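Local coordinates for protein mandalate racemase/muconate lactonizing enzyme (Unidentified, PDB 4E4U) that probably catalyses a reaction begun by abstracting the proton alpha to a substrate carboxylate, as in the mandelate racemase/muconate lactonizing enzyme family, at residues Val18-Thr30 against Gly38-Met50. Sequence-based numbering, arbitrary orientation. Where two conformers were deposited one is given.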
ATOM      1  N   VAL A  18      26.149  28.443 -27.357  1.00 22.98           N
ATOM      2  CA  VAL A  18      24.783  27.933 -27.385  1.00 23.97           C
ATOM      3  C   VAL A  18      24.804  26.424 -27.610  1.00 21.55           C
ATOM      4  O   VAL A  18      25.309  25.938 -28.622  1.00 21.54           O
ATOM      5  CB  VAL A  18      23.907  28.628 -28.445  1.00 26.93           C
ATOM      6  CG1 VAL A  18      22.432  28.412 -28.120  1.00 28.62           C
ATOM      7  CG2 VAL A  18      24.210  30.112 -28.504  1.00 27.67           C
ATOM      8  N   GLY A  19      24.265  25.681 -26.651  1.00 19.33           N
ATOM      9  CA  GLY A  19      24.356  24.235 -26.688  1.00 18.16           C
ATOM     10  C   GLY A  19      25.542  23.723 -25.890  1.00 17.67           C
ATOM     11  O   GLY A  19      25.872  22.538 -25.956  1.00 17.85           O
ATOM     12  N   GLY A  20      26.193  24.614 -25.143  1.00 17.98           N
ATOM     13  CA  GLY A  20      27.240  24.199 -24.222  1.00 17.57           C
ATOM     14  C   GLY A  20      28.653  24.507 -24.676  1.00 16.77           C
ATOM     15  O   GLY A  20      28.861  25.138 -25.707  1.00 18.06           O
ATOM     16  N   MET A  21      29.634  24.055 -23.900  1.00 15.90           N
ATOM     17  CA  MET A  21      31.031  24.384 -24.169  1.00 15.47           C
ATOM     18  C   MET A  21      31.684  23.537 -25.262  1.00 15.32           C
ATOM     19  O   MET A  21      32.545  24.020 -25.989  1.00 15.74           O
ATOM     20  CB  MET A  21      31.849  24.276 -22.879  1.00 16.55           C
ATOM     21  CG  MET A  21      31.366  25.174 -21.747  1.00 19.25           C
ATOM     22  SD  MET A  21      31.253  26.905 -22.241  1.00 22.12           S
ATOM     23  CE  MET A  21      32.947  27.252 -22.691  1.00 22.32           C
ATOM     24  N   TYR A  22      31.303  22.272 -25.359  1.00 14.11           N
ATOM     25  CA  TYR A  22      31.916  21.377 -26.337  1.00 13.89           C
ATOM     26  C   TYR A  22      30.971  20.241 -26.649  1.00 14.11           C
ATOM     27  O   TYR A  22      30.121  19.889 -25.831  1.00 15.38           O
ATOM     28  CB  TYR A  22      33.271  20.827 -25.844  1.00 13.83           C
ATOM     29  CG  TYR A  22      33.190  20.211 -24.470  1.00 13.44           C
ATOM     30  CD1 TYR A  22      32.752  18.898 -24.296  1.00 13.41           C
ATOM     31  CD2 TYR A  22      33.508  20.950 -23.339  1.00 14.06           C
ATOM     32  CE1 TYR A  22      32.641  18.340 -23.031  1.00 13.75           C
ATOM     33  CE2 TYR A  22      33.411  20.400 -22.076  1.00 13.70           C
ATOM     34  CZ  TYR A  22      32.970  19.102 -21.924  1.00 13.25           C
ATOM     35  OH  TYR A  22      32.872  18.578 -20.659  1.00 14.38           O
ATOM     36  N   TRP A  23      31.124  19.674 -27.837  1.00 13.96           N
ATOM     37  CA  TRP A  23      30.349  18.508 -28.242  1.00 13.98           C
ATOM     38  C   TRP A  23      31.291  17.349 -28.512  1.00 13.95           C
ATOM     39  O   TRP A  23      32.342  17.522 -29.134  1.00 15.63           O
ATOM     40  CB  TRP A  23      29.514  18.824 -29.484  1.00 14.59           C
ATOM     41  CG  TRP A  23      28.534  19.940 -29.268  1.00 14.08           C
ATOM     42  CD1 TRP A  23      27.931  20.290 -28.087  1.00 14.38           C
ATOM     43  CD2 TRP A  23      28.056  20.870 -30.252  1.00 13.96           C
ATOM     44  NE1 TRP A  23      27.099  21.369 -28.284  1.00 14.44           N
ATOM     45  CE2 TRP A  23      27.158  21.744 -29.603  1.00 14.07           C
ATOM     46  CE3 TRP A  23      28.298  21.040 -31.620  1.00 14.91           C
ATOM     47  CZ2 TRP A  23      26.512  22.787 -30.276  1.00 14.96           C
ATOM     48  CZ3 TRP A  23      27.646  22.071 -32.288  1.00 15.11           C
ATOM     49  CH2 TRP A  23      26.766  22.928 -31.617  1.00 15.61           C
ATOM     50  N   ILE A  24      30.912  16.170 -28.027  1.00 13.30           N
ATOM     51  CA  ILE A  24      31.749  14.985 -28.142  1.00 12.90           C
ATOM     52  C   ILE A  24      31.221  14.072 -29.235  1.00 13.68           C
ATOM     53  O   ILE A  24      30.176  13.438 -29.063  1.00 13.44           O
ATOM     54  CB  ILE A  24      31.782  14.198 -26.815  1.00 13.90           C
ATOM     55  CG1 ILE A  24      32.218  15.099 -25.657  1.00 14.86           C
ATOM     56  CG2 ILE A  24      32.705  13.000 -26.940  1.00 14.50           C
ATOM     57  CD1 ILE A  24      32.057  14.448 -24.288  1.00 15.73           C
ATOM     58  N   PHE A  25      31.940  13.994 -30.353  1.00 13.67           N
ATOM     59  CA  PHE A  25      31.517  13.151 -31.467  1.00 13.73           C
ATOM     60  C   PHE A  25      32.407  11.928 -31.601  1.00 13.52           C
ATOM     61  O   PHE A  25      33.607  11.993 -31.332  1.00 14.74           O
ATOM     62  CB  PHE A  25      31.544  13.929 -32.790  1.00 14.49           C
ATOM     63  CG  PHE A  25      30.666  15.149 -32.800  1.00 15.02           C
ATOM     64  CD1 PHE A  25      29.293  15.043 -32.621  1.00 15.46           C
ATOM     65  CD2 PHE A  25      31.215  16.408 -33.015  1.00 15.55           C
ATOM     66  CE1 PHE A  25      28.486  16.174 -32.638  1.00 16.04           C
ATOM     67  CE2 PHE A  25      30.415  17.532 -33.038  1.00 16.24           C
ATOM     68  CZ  PHE A  25      29.050  17.419 -32.845  1.00 16.18           C
ATOM     69  N   VAL A  26      31.818  10.819 -32.034  1.00 13.51           N
ATOM     70  CA  VAL A  26      32.594   9.638 -32.389  1.00 13.73           C
ATOM     71  C   VAL A  26      32.266   9.222 -33.819  1.00 14.07           C
ATOM     72  O   VAL A  26      31.110   9.309 -34.255  1.00 15.02           O
ATOM     73  CB  VAL A  26      32.331   8.467 -31.413  1.00 14.23           C
ATOM     74  CG1 VAL A  26      32.916   8.784 -30.040  1.00 14.74           C
ATOM     75  CG2 VAL A  26      30.836   8.158 -31.315  1.00 14.77           C
ATOM     76  N   LYS A  27      33.291   8.807 -34.557  1.00 14.39           N
ATOM     77  CA  LYS A  27      33.113   8.293 -35.911  1.00 15.35           C
ATOM     78  C   LYS A  27      33.624   6.862 -35.981  1.00 15.21           C
ATOM     79  O   LYS A  27      34.767   6.585 -35.617  1.00 16.49           O
ATOM     80  CB  LYS A  27      33.827   9.182 -36.936  1.00 17.87           C
ATOM     81  CG  LYS A  27      33.151  10.529 -37.147  1.00 20.19           C
ATOM     82  CD  LYS A  27      33.889  11.396 -38.173  1.00 22.67           C
ATOM     83  CE  LYS A  27      33.859  10.791 -39.572  1.00 24.02           C
ATOM     84  NZ  LYS A  27      34.581  11.621 -40.568  1.00 25.64           N
ATOM     85  N   LEU A  28      32.759   5.951 -36.421  1.00 15.03           N
ATOM     86  CA  LEU A  28      33.118   4.545 -36.566  1.00 15.09           C
ATOM     87  C   LEU A  28      33.236   4.186 -38.029  1.00 15.58           C
ATOM     88  O   LEU A  28      32.492   4.703 -38.865  1.00 16.32           O
ATOM     89  CB  LEU A  28      32.042   3.657 -35.946  1.00 14.83           C
ATOM     90  CG  LEU A  28      31.699   3.910 -34.483  1.00 15.76           C
ATOM     91  CD1 LEU A  28      30.641   2.919 -34.023  1.00 16.93           C
ATOM     92  CD2 LEU A  28      32.957   3.803 -33.634  1.00 17.22           C
ATOM     93  N   LYS A  29      34.161   3.290 -38.349  1.00 17.14           N
ATOM     94  CA  LYS A  29      34.239   2.766 -39.704  1.00 19.45           C
ATOM     95  C   LYS A  29      34.212   1.245 -39.666  1.00 18.35           C
ATOM     96  O   LYS A  29      34.763   0.622 -38.748  1.00 17.57           O
ATOM     97  CB  LYS A  29      35.489   3.271 -40.430  1.00 22.97           C
ATOM     98  CG  LYS A  29      35.366   3.236 -41.952  1.00 27.13           C
ATOM     99  CD  LYS A  29      36.496   3.996 -42.634  1.00 30.23           C
ATOM    100  CE  LYS A  29      36.138   4.331 -44.080  1.00 32.90           C
ATOM    101  NZ  LYS A  29      37.180   3.874 -45.039  1.00 34.91           N
ATOM    102  N   THR A  30      33.543   0.654 -40.650  1.00 19.20           N
ATOM    103  CA  THR A  30      33.482  -0.796 -40.771  1.00 19.45           C
ATOM    104  C   THR A  30      34.578  -1.319 -41.691  1.00 19.52           C
ATOM    105  O   THR A  30      35.234  -0.544 -42.403  1.00 19.48           O
ATOM    106  CB  THR A  30      32.144  -1.259 -41.347  1.00 19.76           C
ATOM    107  OG1 THR A  30      32.031  -0.809 -42.703  1.00 20.84           O
ATOM    108  CG2 THR A  30      30.979  -0.721 -40.519  1.00 20.50           C
ATOM    109  N   GLY A  38      28.247   9.421 -34.142  1.00 12.41           N
ATOM    110  CA  GLY A  38      27.440   9.487 -32.940  1.00 12.77           C
ATOM    111  C   GLY A  38      27.894  10.615 -32.040  1.00 12.31           C
ATOM    112  O   GLY A  38      28.935  11.247 -32.284  1.00 13.38           O
ATOM    113  N   GLU A  39      27.110  10.878 -31.002  1.00 11.89           N
ATOM    114  CA  GLU A  39      27.414  11.932 -30.047  1.00 12.24           C
ATOM    115  C   GLU A  39      27.233  11.393 -28.636  1.00 12.04           C
ATOM    116  O   GLU A  39      26.335  10.584 -28.381  1.00 12.02           O
ATOM    117  CB  GLU A  39      26.528  13.166 -30.267  1.00 13.24           C
ATOM    118  CG  GLU A  39      26.878  14.310 -29.325  1.00 14.39           C
ATOM    119  CD  GLU A  39      26.307  15.657 -29.725  1.00 14.47           C
ATOM    120  OE1 GLU A  39      25.624  15.772 -30.770  1.00 14.87           O
ATOM    121  OE2 GLU A  39      26.557  16.624 -28.969  1.00 15.34           O
ATOM    122  N   ILE A  40      28.105  11.839 -27.738  1.00 11.68           N
ATOM    123  CA  ILE A  40      28.117  11.421 -26.349  1.00 10.98           C
ATOM    124  C   ILE A  40      27.728  12.596 -25.460  1.00 11.31           C
ATOM    125  O   ILE A  40      28.274  13.689 -25.610  1.00 12.52           O
ATOM    126  CB  ILE A  40      29.526  10.927 -25.973  1.00 11.31           C
ATOM    127  CG1 ILE A  40      29.832   9.635 -26.733  1.00 12.14           C
ATOM    128  CG2 ILE A  40      29.679  10.758 -24.464  1.00 12.66           C
ATOM    129  CD1 ILE A  40      31.266   9.174 -26.657  1.00 13.11           C
ATOM    130  N   TYR A  41      26.781  12.378 -24.544  1.00 11.47           N
ATOM    131  CA  TYR A  41      26.363  13.420 -23.612  1.00 11.72           C
ATOM    132  C   TYR A  41      26.800  12.995 -22.221  1.00 12.05           C
ATOM    133  O   TYR A  41      26.178  12.129 -21.597  1.00 13.50           O
ATOM    134  CB  TYR A  41      24.848  13.628 -23.655  1.00 12.36           C
ATOM    135  CG  TYR A  41      24.360  14.886 -22.962  1.00 12.51           C
ATOM    136  CD1 TYR A  41      24.587  16.131 -23.525  1.00 14.01           C
ATOM    137  CD2 TYR A  41      23.653  14.831 -21.767  1.00 13.82           C
ATOM    138  CE1 TYR A  41      24.139  17.287 -22.918  1.00 14.45           C
ATOM    139  CE2 TYR A  41      23.192  15.991 -21.151  1.00 13.84           C
ATOM    140  CZ  TYR A  41      23.446  17.216 -21.734  1.00 13.16           C
ATOM    141  OH  TYR A  41      23.006  18.385 -21.148  1.00 13.45           O
ATOM    142  N   SER A  42      27.899  13.577 -21.750  1.00 12.59           N
ATOM    143  CA  SER A  42      28.442  13.228 -20.442  1.00 13.37           C
ATOM    144  C   SER A  42      29.481  14.256 -20.045  1.00 13.48           C
ATOM    145  O   SER A  42      30.438  14.490 -20.784  1.00 15.42           O
ATOM    146  CB  SER A  42      29.103  11.849 -20.495  1.00 14.42           C
ATOM    147  OG  SER A  42      29.460  11.416 -19.197  1.00 14.75           O
ATOM    148  N   ALA A  43      29.304  14.856 -18.874  1.00 12.72           N
ATOM    149  CA  ALA A  43      30.232  15.886 -18.415  1.00 13.62           C
ATOM    150  C   ALA A  43      30.596  15.751 -16.943  1.00 11.82           C
ATOM    151  O   ALA A  43      31.025  16.719 -16.317  1.00 12.92           O
ATOM    152  CB  ALA A  43      29.681  17.281 -18.713  1.00 14.87           C
ATOM    153  N   THR A  44      30.426  14.557 -16.384  1.00 11.30           N
ATOM    154  CA  THR A  44      30.945  14.291 -15.045  1.00 11.83           C
ATOM    155  C   THR A  44      32.434  14.637 -14.992  1.00 12.07           C
ATOM    156  O   THR A  44      32.907  15.260 -14.028  1.00 12.11           O
ATOM    157  CB  THR A  44      30.752  12.823 -14.666  1.00 12.41           C
ATOM    158  OG1 THR A  44      29.378  12.464 -14.841  1.00 13.11           O
ATOM    159  CG2 THR A  44      31.147  12.581 -13.219  1.00 13.61           C
ATOM    160  N   PHE A  45      33.151  14.225 -16.041  1.00 12.09           N
ATOM    161  CA  PHE A  45      34.580  14.482 -16.203  1.00 12.51           C
ATOM    162  C   PHE A  45      34.787  15.286 -17.470  1.00 13.32           C
ATOM    163  O   PHE A  45      33.992  15.175 -18.406  1.00 13.70           O
ATOM    164  CB  PHE A  45      35.368  13.172 -16.315  1.00 11.97           C
ATOM    165  CG  PHE A  45      34.964  12.143 -15.308  1.00 11.14           C
ATOM    166  CD1 PHE A  45      35.144  12.377 -13.950  1.00 11.77           C
ATOM    167  CD2 PHE A  45      34.391  10.944 -15.710  1.00 12.09           C
ATOM    168  CE1 PHE A  45      34.757  11.427 -13.009  1.00 11.69           C
ATOM    169  CE2 PHE A  45      34.000   9.996 -14.773  1.00 12.56           C
ATOM    170  CZ  PHE A  45      34.185  10.237 -13.418  1.00 11.83           C
ATOM    171  N   GLY A  46      35.861  16.076 -17.502  1.00 13.91           N
ATOM    172  CA  GLY A  46      36.181  16.921 -18.640  1.00 14.87           C
ATOM    173  C   GLY A  46      36.686  16.177 -19.861  1.00 15.07           C
ATOM    174  O   GLY A  46      36.975  14.983 -19.795  1.00 15.17           O
ATOM    175  N   PRO A  47      36.773  16.876 -20.994  0.54 16.30           N
ATOM    176  CA  PRO A  47      37.156  16.265 -22.271  0.54 17.56           C
ATOM    177  C   PRO A  47      38.543  15.607 -22.285  0.54 17.23           C
ATOM    178  O   PRO A  47      38.739  14.675 -23.065  0.54 17.26           O
ATOM    179  CB  PRO A  47      37.079  17.440 -23.259  0.54 18.79           C
ATOM    180  CG  PRO A  47      37.096  18.683 -22.396  0.54 18.56           C
ATOM    181  CD  PRO A  47      36.372  18.283 -21.155  0.54 17.49           C
ATOM    182  N   LYS A  48      39.476  16.058 -21.446  1.00 17.34           N
ATOM    183  CA  LYS A  48      40.794  15.420 -21.362  1.00 18.74           C
ATOM    184  C   LYS A  48      40.699  13.999 -20.809  1.00 18.01           C
ATOM    185  O   LYS A  48      41.487  13.119 -21.159  1.00 19.51           O
ATOM    186  CB  LYS A  48      41.732  16.257 -20.497  1.00 22.00           C
ATOM    187  CG  LYS A  48      43.204  15.943 -20.662  1.00 27.20           C
ATOM    188  CD  LYS A  48      44.044  17.171 -20.338  1.00 30.20           C
ATOM    189  CE  LYS A  48      43.272  18.453 -20.656  1.00 32.06           C
ATOM    190  NZ  LYS A  48      44.135  19.563 -21.150  1.00 33.54           N
ATOM    191  N   ALA A  49      39.729  13.772 -19.938  1.00 15.87           N
ATOM    192  CA  ALA A  49      39.476  12.433 -19.430  1.00 15.16           C
ATOM    193  C   ALA A  49      38.582  11.647 -20.386  1.00 14.13           C
ATOM    194  O   ALA A  49      38.731  10.433 -20.519  1.00 14.37           O
ATOM    195  CB  ALA A  49      38.846  12.503 -18.051  1.00 15.98           C
ATOM    196  N   MET A  50      37.654  12.332 -21.053  1.00 13.89           N
ATOM    197  CA  MET A  50      36.703  11.640 -21.921  1.00 13.50           C
ATOM    198  C   MET A  50      37.377  10.933 -23.097  1.00 13.89           C
ATOM    199  O   MET A  50      36.953   9.853 -23.487  1.00 14.42           O
ATOM    200  CB  MET A  50      35.611  12.592 -22.417  1.00 13.72           C
ATOM    201  CG  MET A  50      34.627  13.000 -21.323  1.00 14.11           C
ATOM    202  SD  MET A  50      33.757  11.610 -20.580  1.00 14.23           S
ATOM    203  CE  MET A  50      32.698  11.112 -21.932  1.00 15.84           C
TER
HETATM  204  O   HOH W   1      32.855  15.924 -20.770  1.00 13.81           O
HETATM  205  O   HOH W   2      28.266  16.123 -26.901  1.00 13.08           O
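Tyr-22 lays one face of its ring over Pro-47. In the conformer given, Pro-47 CG is 4.2 Å from the ring centroid, a CH-pi contact that is doubtful for the other conformer. Its chi1 of 52° sets Tyr-22 CG between the backbone N and the carbonyl carbon, and the ring reaches the start of helix 47-61. Beyond the ring, Tyr-22 OH donates to a water 2.7 Å away. That water donates in turn to the carbonyl oxygens of Ser-42 and Phe-45, tying the buried hydroxyl to the loop before the helix.

Further along, the strands pair antiparallel. Val-26 and Gly-38 exchange two backbone hydrogen bonds, and Ile-40 N donates to Ile-24 O at 2.9 Å. A second water bridges the strands where they part: it accepts from Ile-24 N and donates to Ile-40 O and Glu-39 OE2.

Glu-39 and Phe-25 lie side by side on one face of the sheet. Glu-39 CG is anti to the backbone N (chi1 -177°) and the chain is extended, which carries OE1 to 3.4 Å from Phe-25 CE1. Ring and carboxylate planes are 67° apart. OE2 reaches Trp-23 CB. The buried carboxylate also accepts from Gly-313 N and Gly-316 N. Trp-23 NE1 bonds to Gly-19 O in the plane of the indole.

The other face is aliphatic. Ile-24 CG2 meets Ile-40 CB at 3.9 Å, and Ile-40 CD1 meets Val-26 CG1 at 3.8 Å. Ile-24 CD1 extends to Met-50 CE.

This is the beta hairpin of the N-terminal capping domain of the enolase superfamily. Strand 22-30 is central in its three-stranded sheet, between 3-12 and 35-40. Ile-54 of helix 47-61 packs on the aliphatic face, while Trp-23 meets Phe-342 and His-343 at helix 341-345.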